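Local coordinates for hypothetical protein PH1819 (Pyrococcus horikoshii, PDB 2EEN) that is of uncharacterised function but belongs to the CYTH family, whose members typically act on triphosphate-bearing substrates with the help of divalent metal ions, at residues E28-I33 with K109-Y114; T121-E126 with F133-T138. All coordinates share one frame; numbering follows the deposited sequence.

Contact 1. Residues E28-I33 with K109-Y114; sequences EIHEDI and KTREKY
H30 and K109 face each other as an antiparallel hydrogen-bonded pair, and their backbones exchange two bonds: H30 N donates to K109 O at 2.8 Å, almost straight at 178°, and K109 N returns one to H30 O. Two residues along, E28 and R111 repeat this pattern, with I29 and T110 as the non-hydrogen-bonded pair between, the CA-H groups of both turned to carbonyl oxygens.

The polar side chains of E28, H30, K109 and R111 share one face. K109 NZ reaches the edge of the imidazole and gives a hydrogen bond to H30 ND1 (3.0 Å), close to the ring plane. ND1 accepts, which is consistent with a proton on NE2, and H30 NE2 donates to E28 OE1 (2.8 Å), meeting its anti side but tilted out of the carboxylate plane. Histidine suits this place because it can accept at one nitrogen and donate at the other, and the two bonds fix the turn of its ring. R111 sends its guanidinium past the same ring, planes 73° apart, with NH1 3.6 Å from H30 CE1.

Two salt bridges add charge pairing. K113, extended beyond CG, brings NZ to E28 OE2 (2.9 Å) on the syn side, again tilted from the carboxylate plane, and R26 is a second partner of that oxygen. The longer bridge joins K109 NZ to D32 OD2 (3.4 Å); the bend at the end of the lysine chain (chi4 -68°) carries NZ there, and a water links the same two atoms.

Strand 23-36 lies between strands 48-56 and 102-117; R52 of the former pairs with D32, whereas strand 120-127, beyond 102-117, supplies D125 for R111.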
ATOM      1  N   GLU A  28     -11.160  -3.609  21.054  1.00 17.63           N
ATOM      2  CA  GLU A  28     -10.065  -3.903  20.145  1.00 17.13           C
ATOM      3  C   GLU A  28      -8.743  -3.461  20.747  1.00 17.64           C
ATOM      4  O   GLU A  28      -8.689  -2.539  21.555  1.00 17.93           O
ATOM      5  CB  GLU A  28     -10.257  -3.160  18.811  1.00 19.36           C
ATOM      6  CG  GLU A  28     -11.637  -3.326  18.161  1.00 21.90           C
ATOM      7  CD  GLU A  28     -11.804  -2.476  16.904  1.00 24.82           C
ATOM      8  OE1 GLU A  28     -11.056  -1.487  16.738  1.00 25.28           O
ATOM      9  OE2 GLU A  28     -12.697  -2.782  16.084  1.00 26.56           O
ATOM     10  N   ILE A  29      -7.681  -4.165  20.382  1.00 15.88           N
ATOM     11  CA  ILE A  29      -6.347  -3.774  20.800  1.00 17.75           C
ATOM     12  C   ILE A  29      -5.753  -3.229  19.508  1.00 17.13           C
ATOM     13  O   ILE A  29      -5.900  -3.837  18.450  1.00 18.04           O
ATOM     14  CB  ILE A  29      -5.509  -4.970  21.279  1.00 19.04           C
ATOM     15  CG1 ILE A  29      -5.995  -5.409  22.658  1.00 21.15           C
ATOM     16  CG2 ILE A  29      -4.025  -4.581  21.334  1.00 22.22           C
ATOM     17  CD1 ILE A  29      -5.390  -6.721  23.137  1.00 21.57           C
ATOM     18  N   HIS A  30      -5.127  -2.061  19.589  1.00 15.95           N
ATOM     19  CA  HIS A  30      -4.510  -1.442  18.425  1.00 16.44           C
ATOM     20  C   HIS A  30      -3.032  -1.246  18.665  1.00 16.64           C
ATOM     21  O   HIS A  30      -2.612  -0.762  19.718  1.00 18.22           O
ATOM     22  CB  HIS A  30      -5.096  -0.061  18.127  1.00 16.99           C
ATOM     23  CG  HIS A  30      -6.473  -0.087  17.544  1.00 19.51           C
ATOM     24  ND1 HIS A  30      -7.118   1.057  17.126  1.00 20.33           N
ATOM     25  CD2 HIS A  30      -7.325  -1.111  17.302  1.00 19.49           C
ATOM     26  CE1 HIS A  30      -8.308   0.739  16.651  1.00 19.55           C
ATOM     27  NE2 HIS A  30      -8.459  -0.570  16.746  1.00 20.57           N
ATOM     28  N   GLU A  31      -2.247  -1.630  17.672  1.00 16.16           N
ATOM     29  CA  GLU A  31      -0.809  -1.451  17.712  1.00 17.56           C
ATOM     30  C   GLU A  31      -0.521  -0.741  16.398  1.00 18.03           C
ATOM     31  O   GLU A  31      -0.599  -1.340  15.328  1.00 17.80           O
ATOM     32  CB  GLU A  31      -0.104  -2.802  17.789  1.00 20.17           C
ATOM     33  CG  GLU A  31      -0.272  -3.475  19.145  1.00 26.53           C
ATOM     34  CD  GLU A  31       0.067  -4.951  19.116  1.00 29.95           C
ATOM     35  OE1 GLU A  31       1.102  -5.318  18.521  1.00 35.47           O
ATOM     36  OE2 GLU A  31      -0.699  -5.745  19.698  1.00 32.69           O
ATOM     37  N   ASP A  32      -0.229   0.551  16.489  1.00 18.18           N
ATOM     38  CA  ASP A  32       0.042   1.355  15.305  1.00 18.34           C
ATOM     39  C   ASP A  32       1.496   1.714  15.161  1.00 18.85           C
ATOM     40  O   ASP A  32       2.170   2.036  16.142  1.00 23.66           O
ATOM     41  CB  ASP A  32      -0.739   2.670  15.341  1.00 18.20           C
ATOM     42  CG  ASP A  32      -2.226   2.463  15.372  1.00 21.86           C
ATOM     43  OD1 ASP A  32      -2.693   1.494  14.749  1.00 20.77           O
ATOM     44  OD2 ASP A  32      -2.928   3.281  16.003  1.00 21.40           O
ATOM     45  N   ILE A  33       1.983   1.655  13.929  1.00 15.57           N
ATOM     46  CA  ILE A  33       3.346   2.063  13.664  1.00 16.09           C
ATOM     47  C   ILE A  33       3.206   3.249  12.723  1.00 14.05           C
ATOM     48  O   ILE A  33       2.613   3.130  11.646  1.00 14.87           O
ATOM     49  CB  ILE A  33       4.187   0.959  12.978  1.00 19.48           C
ATOM     50  CG1 ILE A  33       4.378  -0.239  13.918  1.00 22.10           C
ATOM     51  CG2 ILE A  33       5.556   1.511  12.634  1.00 20.20           C
ATOM     52  CD1 ILE A  33       5.298  -1.307  13.399  1.00 27.94           C
ATOM     53  N   LYS A 109      -2.771   0.836  22.106  1.00 14.74           N
ATOM     54  CA  LYS A 109      -3.919   1.180  22.925  1.00 14.72           C
ATOM     55  C   LYS A 109      -4.998   0.117  22.853  1.00 15.88           C
ATOM     56  O   LYS A 109      -4.942  -0.796  22.027  1.00 17.17           O
ATOM     57  CB  LYS A 109      -4.523   2.504  22.449  1.00 14.15           C
ATOM     58  CG  LYS A 109      -5.158   2.401  21.053  1.00 13.69           C
ATOM     59  CD  LYS A 109      -5.888   3.689  20.658  1.00 15.80           C
ATOM     60  CE  LYS A 109      -6.571   3.546  19.303  1.00 19.22           C
ATOM     61  NZ  LYS A 109      -5.592   3.431  18.179  1.00 18.07           N
ATOM     62  N   THR A 110      -5.970   0.232  23.748  1.00 16.78           N
ATOM     63  CA  THR A 110      -7.114  -0.660  23.716  1.00 15.99           C
ATOM     64  C   THR A 110      -8.239   0.301  23.367  1.00 17.62           C
ATOM     65  O   THR A 110      -8.180   1.483  23.712  1.00 18.27           O
ATOM     66  CB  THR A 110      -7.388  -1.359  25.066  1.00 18.91           C
ATOM     67  OG1 THR A 110      -7.623  -0.393  26.092  1.00 20.02           O
ATOM     68  CG2 THR A 110      -6.209  -2.232  25.443  1.00 20.72           C
ATOM     69  N   ARG A 111      -9.238  -0.192  22.651  1.00 17.09           N
ATOM     70  CA  ARG A 111     -10.341   0.653  22.232  1.00 18.68           C
ATOM     71  C   ARG A 111     -11.646  -0.104  22.370  1.00 20.13           C
ATOM     72  O   ARG A 111     -11.820  -1.167  21.778  1.00 19.50           O
ATOM     73  CB  ARG A 111     -10.107   1.120  20.794  1.00 20.11           C
ATOM     74  CG  ARG A 111     -11.328   1.732  20.103  1.00 22.63           C
ATOM     75  CD  ARG A 111     -10.943   2.416  18.796  1.00 23.15           C
ATOM     76  NE  ARG A 111     -10.246   3.682  19.033  1.00 22.52           N
ATOM     77  CZ  ARG A 111      -9.698   4.435  18.084  1.00 25.41           C
ATOM     78  NH1 ARG A 111      -9.752   4.059  16.809  1.00 26.37           N
ATOM     79  NH2 ARG A 111      -9.104   5.577  18.408  1.00 20.67           N
ATOM     80  N   GLU A 112     -12.550   0.439  23.176  1.00 18.93           N
ATOM     81  CA  GLU A 112     -13.857  -0.178  23.361  1.00 18.53           C
ATOM     82  C   GLU A 112     -14.793   0.674  22.520  1.00 18.11           C
ATOM     83  O   GLU A 112     -14.902   1.876  22.748  1.00 16.77           O
ATOM     84  CB  GLU A 112     -14.295  -0.143  24.821  1.00 20.01           C
ATOM     85  CG  GLU A 112     -13.618  -1.172  25.714  1.00 24.39           C
ATOM     86  CD  GLU A 112     -14.029  -1.036  27.171  1.00 27.87           C
ATOM     87  OE1 GLU A 112     -15.208  -0.714  27.436  1.00 29.01           O
ATOM     88  OE2 GLU A 112     -13.178  -1.260  28.058  1.00 30.52           O
ATOM     89  N   LYS A 113     -15.459   0.053  21.550  1.00 16.25           N
ATOM     90  CA  LYS A 113     -16.366   0.768  20.658  1.00 15.73           C
ATOM     91  C   LYS A 113     -17.811   0.666  21.114  1.00 15.09           C
ATOM     92  O   LYS A 113     -18.271  -0.405  21.510  1.00 15.79           O
ATOM     93  CB  LYS A 113     -16.264   0.211  19.239  1.00 18.91           C
ATOM     94  CG  LYS A 113     -14.934   0.432  18.547  1.00 25.08           C
ATOM     95  CD  LYS A 113     -15.022  -0.069  17.109  1.00 27.86           C
ATOM     96  CE  LYS A 113     -13.732   0.146  16.341  1.00 31.09           C
ATOM     97  NZ  LYS A 113     -13.857  -0.379  14.953  1.00 32.33           N
ATOM     98  N   TYR A 114     -18.513   1.790  21.038  1.00 12.83           N
ATOM     99  CA  TYR A 114     -19.911   1.878  21.436  1.00 14.27           C
ATOM    100  C   TYR A 114     -20.765   2.512  20.357  1.00 13.04           C
ATOM    101  O   TYR A 114     -20.358   3.468  19.704  1.00 16.24           O
ATOM    102  CB  TYR A 114     -20.040   2.699  22.723  1.00 13.48           C
ATOM    103  CG  TYR A 114     -19.452   1.996  23.907  1.00 17.24           C
ATOM    104  CD1 TYR A 114     -18.073   2.012  24.135  1.00 15.75           C
ATOM    105  CD2 TYR A 114     -20.254   1.223  24.748  1.00 17.58           C
ATOM    106  CE1 TYR A 114     -17.511   1.270  25.161  1.00 18.35           C
ATOM    107  CE2 TYR A 114     -19.696   0.474  25.778  1.00 19.90           C
ATOM    108  CZ  TYR A 114     -18.323   0.502  25.974  1.00 19.31           C
ATOM    109  OH  TYR A 114     -17.756  -0.263  26.969  1.00 25.37           O
TER
HETATM  110  O   HOH W   1      -2.949   2.697  18.699  1.00 19.53           O

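Contact 2. Residues T121-E126 with F133-T138; sequences TITLDE and FIEIET
I122 and I136 meet across an antiparallel beta hairpin, strands 120-127 and 131-139 of the large antiparallel CYTH sheet. Paired backbone bonds join T121 with E137, T123 with E135 and D125 with F133, leaving I122-I136 and L124-I134 as non-hydrogen-bonded pairs whose aliphatic side chains share one face.

I134 can be followed outward. Its CB lies 3.9 Å from T123 O; CG1, set opposite the backbone N (chi1 -180°), passes 3.5 Å from the same oxygen and also approaches I122 CG2. At the tip, CD1 touches two neighbours of the other strand, I122 CG2 at 3.8 Å and L124 CD2 at 3.9 Å. L124 runs beside I134 and points the same way, whereas I122 slants across it. I122 turns its other branch to I136, I122 CG1 meeting I136 CD1 at 3.7 Å. Branched residues suit this face: I122 and I134 each reach two side chains of the opposite strand, and L157 and L153 of helix 146-160 pack against it. Cutting I122 back to an alanine would probably leave a gap between the tips of I134 and I136, both of which would lose their contact with its branches.

The reverse face is mostly polar, F133 apart. D125 and E135 cross at about a right angle, their carboxylate planes 73° apart, with like charges close; R111 also makes a long, weak ion pair with E135, and Y170 hydrogen-bonds to D125. Beside them T123 OG1 rests 3.3 Å from E135 CB and gives a weak hydrogen bond to D125 OD1.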
ATOM      1  N   THR A 121     -20.224   6.530  16.215  1.00 14.28           N
ATOM      2  CA  THR A 121     -19.603   5.616  17.155  1.00 15.19           C
ATOM      3  C   THR A 121     -18.681   6.330  18.135  1.00 15.79           C
ATOM      4  O   THR A 121     -18.019   7.301  17.783  1.00 15.48           O
ATOM      5  CB  THR A 121     -18.774   4.550  16.399  1.00 19.98           C
ATOM      6  OG1 THR A 121     -19.612   3.889  15.444  1.00 25.26           O
ATOM      7  CG2 THR A 121     -18.207   3.516  17.366  1.00 23.07           C
ATOM      8  N   ILE A 122     -18.648   5.831  19.362  1.00 14.89           N
ATOM      9  CA  ILE A 122     -17.782   6.381  20.397  1.00 13.96           C
ATOM     10  C   ILE A 122     -16.772   5.316  20.786  1.00 15.34           C
ATOM     11  O   ILE A 122     -17.103   4.136  20.857  1.00 15.12           O
ATOM     12  CB  ILE A 122     -18.589   6.768  21.653  1.00 16.27           C
ATOM     13  CG1 ILE A 122     -19.080   8.204  21.520  1.00 17.78           C
ATOM     14  CG2 ILE A 122     -17.736   6.597  22.920  1.00 17.44           C
ATOM     15  CD1 ILE A 122     -20.035   8.600  22.613  1.00 16.43           C
ATOM     16  N   THR A 123     -15.535   5.722  21.037  1.00 14.02           N
ATOM     17  CA  THR A 123     -14.548   4.749  21.461  1.00 15.83           C
ATOM     18  C   THR A 123     -13.897   5.191  22.753  1.00 16.08           C
ATOM     19  O   THR A 123     -13.614   6.375  22.947  1.00 18.06           O
ATOM     20  CB  THR A 123     -13.460   4.532  20.392  1.00 18.85           C
ATOM     21  OG1 THR A 123     -12.762   5.761  20.143  1.00 20.31           O
ATOM     22  CG2 THR A 123     -14.095   4.046  19.105  1.00 19.65           C
ATOM     23  N   LEU A 124     -13.701   4.239  23.655  1.00 13.28           N
ATOM     24  CA  LEU A 124     -13.042   4.525  24.919  1.00 14.58           C
ATOM     25  C   LEU A 124     -11.639   3.997  24.694  1.00 15.76           C
ATOM     26  O   LEU A 124     -11.443   2.794  24.522  1.00 16.54           O
ATOM     27  CB  LEU A 124     -13.710   3.778  26.069  1.00 17.09           C
ATOM     28  CG  LEU A 124     -15.206   4.036  26.240  1.00 16.87           C
ATOM     29  CD1 LEU A 124     -15.667   3.354  27.516  1.00 17.40           C
ATOM     30  CD2 LEU A 124     -15.484   5.538  26.284  1.00 18.29           C
ATOM     31  N   ASP A 125     -10.669   4.905  24.674  1.00 14.86           N
ATOM     32  CA  ASP A 125      -9.283   4.532  24.421  1.00 15.55           C
ATOM     33  C   ASP A 125      -8.384   4.580  25.643  1.00 13.50           C
ATOM     34  O   ASP A 125      -8.393   5.549  26.388  1.00 16.63           O
ATOM     35  CB  ASP A 125      -8.666   5.456  23.367  1.00 15.89           C
ATOM     36  CG  ASP A 125      -9.374   5.400  22.033  1.00 19.44           C
ATOM     37  OD1 ASP A 125     -10.192   4.479  21.804  1.00 22.14           O
ATOM     38  OD2 ASP A 125      -9.094   6.285  21.200  1.00 18.30           O
ATOM     39  N   GLU A 126      -7.608   3.518  25.842  1.00 13.87           N
ATOM     40  CA  GLU A 126      -6.633   3.464  26.931  1.00 14.35           C
ATOM     41  C   GLU A 126      -5.329   3.380  26.156  1.00 12.94           C
ATOM     42  O   GLU A 126      -4.963   2.317  25.669  1.00 14.16           O
ATOM     43  CB  GLU A 126      -6.817   2.206  27.778  1.00 17.72           C
ATOM     44  CG  GLU A 126      -5.850   2.112  28.943  1.00 24.53           C
ATOM     45  CD  GLU A 126      -6.111   3.167  30.003  1.00 27.58           C
ATOM     46  OE1 GLU A 126      -7.183   3.109  30.642  1.00 29.86           O
ATOM     47  OE2 GLU A 126      -5.252   4.053  30.198  1.00 26.90           O
ATOM     48  N   PHE A 133      -8.718   8.338  26.841  1.00 15.82           N
ATOM     49  CA  PHE A 133      -9.307   9.310  25.931  1.00 15.27           C
ATOM     50  C   PHE A 133     -10.626   8.750  25.435  1.00 16.85           C
ATOM     51  O   PHE A 133     -10.910   7.559  25.585  1.00 16.08           O
ATOM     52  CB  PHE A 133      -8.431   9.550  24.702  1.00 16.56           C
ATOM     53  CG  PHE A 133      -7.134  10.229  25.002  1.00 16.27           C
ATOM     54  CD1 PHE A 133      -6.102   9.528  25.609  1.00 16.28           C
ATOM     55  CD2 PHE A 133      -6.943  11.562  24.668  1.00 18.62           C
ATOM     56  CE1 PHE A 133      -4.889  10.149  25.887  1.00 17.14           C
ATOM     57  CE2 PHE A 133      -5.728  12.199  24.941  1.00 19.93           C
ATOM     58  CZ  PHE A 133      -4.700  11.486  25.549  1.00 18.80           C
ATOM     59  N   ILE A 134     -11.427   9.626  24.849  1.00 17.32           N
ATOM     60  CA  ILE A 134     -12.690   9.219  24.276  1.00 16.76           C
ATOM     61  C   ILE A 134     -12.776   9.877  22.910  1.00 18.43           C
ATOM     62  O   ILE A 134     -12.495  11.069  22.751  1.00 18.21           O
ATOM     63  CB  ILE A 134     -13.896   9.637  25.145  1.00 17.41           C
ATOM     64  CG1 ILE A 134     -15.188   9.160  24.466  1.00 16.47           C
ATOM     65  CG2 ILE A 134     -13.905  11.147  25.363  1.00 17.99           C
ATOM     66  CD1 ILE A 134     -16.412   9.256  25.337  1.00 18.14           C
ATOM     67  N   GLU A 135     -13.124   9.083  21.909  1.00 15.77           N
ATOM     68  CA  GLU A 135     -13.249   9.604  20.566  1.00 17.89           C
ATOM     69  C   GLU A 135     -14.657   9.349  20.084  1.00 15.70           C
ATOM     70  O   GLU A 135     -15.343   8.457  20.587  1.00 18.65           O
ATOM     71  CB  GLU A 135     -12.246   8.932  19.623  1.00 21.43           C
ATOM     72  CG  GLU A 135     -10.813   9.429  19.796  1.00 24.99           C
ATOM     73  CD  GLU A 135      -9.863   8.894  18.734  1.00 28.95           C
ATOM     74  OE1 GLU A 135     -10.317   8.615  17.604  1.00 32.28           O
ATOM     75  OE2 GLU A 135      -8.652   8.773  19.019  1.00 31.35           O
ATOM     76  N   ILE A 136     -15.090  10.169  19.140  1.00 16.35           N
ATOM     77  CA  ILE A 136     -16.402  10.020  18.536  1.00 16.17           C
ATOM     78  C   ILE A 136     -16.237  10.341  17.059  1.00 17.68           C
ATOM     79  O   ILE A 136     -15.466  11.233  16.683  1.00 16.99           O
ATOM     80  CB  ILE A 136     -17.457  10.943  19.195  1.00 15.19           C
ATOM     81  CG1 ILE A 136     -18.849  10.578  18.667  1.00 16.06           C
ATOM     82  CG2 ILE A 136     -17.124  12.414  18.930  1.00 15.03           C
ATOM     83  CD1 ILE A 136     -19.987  11.157  19.498  1.00 13.25           C
ATOM     84  N   GLU A 137     -16.938   9.600  16.213  1.00 15.69           N
ATOM     85  CA  GLU A 137     -16.832   9.808  14.781  1.00 19.46           C
ATOM     86  C   GLU A 137     -18.112   9.514  14.031  1.00 20.03           C
ATOM     87  O   GLU A 137     -18.959   8.740  14.486  1.00 19.13           O
ATOM     88  CB  GLU A 137     -15.734   8.919  14.204  1.00 22.26           C
ATOM     89  CG  GLU A 137     -15.927   7.452  14.553  1.00 30.54           C
ATOM     90  CD  GLU A 137     -15.281   6.518  13.553  1.00 35.39           C
ATOM     91  OE1 GLU A 137     -15.868   6.313  12.468  1.00 40.86           O
ATOM     92  OE2 GLU A 137     -14.190   5.990  13.848  1.00 40.09           O
ATOM     93  N   THR A 138     -18.230  10.141  12.868  1.00 20.04           N
ATOM     94  CA  THR A 138     -19.368   9.947  11.987  1.00 20.50           C
ATOM     95  C   THR A 138     -18.932  10.392  10.602  1.00 22.96           C
ATOM     96  O   THR A 138     -18.057  11.250  10.468  1.00 22.18           O
ATOM     97  CB  THR A 138     -20.588  10.775  12.425  1.00 21.86           C
ATOM     98  OG1 THR A 138     -21.724  10.395  11.631  1.00 23.30           O
ATOM     99  CG2 THR A 138     -20.320  12.268  12.240  1.00 23.64           C
TER
HETATM  100  O   HOH W   2     -19.015   5.477  13.170  1.00 35.93           O

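Contact 1 and contact 2 belong to the same sheet, their centres about 10 Å apart, and are joined where strand 102-117 runs beside strand 120-127. Y114 N lies 2.7 Å from I122 O and E112 O 2.8 Å from L124 N, both probable backbone hydrogen bonds, so the pairing of strands 102-117 and 120-127 bridges the two contacts, and four adjacent strands form one continuous sheet. R111 links their polar faces, as it belongs to contact 1 but its charge is paired mainly within contact 2. Such a surface of mixed charges is consistent with the tunnel that binds anionic substrates and metal ions in CYTH relatives, although no ligand site is established for this protein.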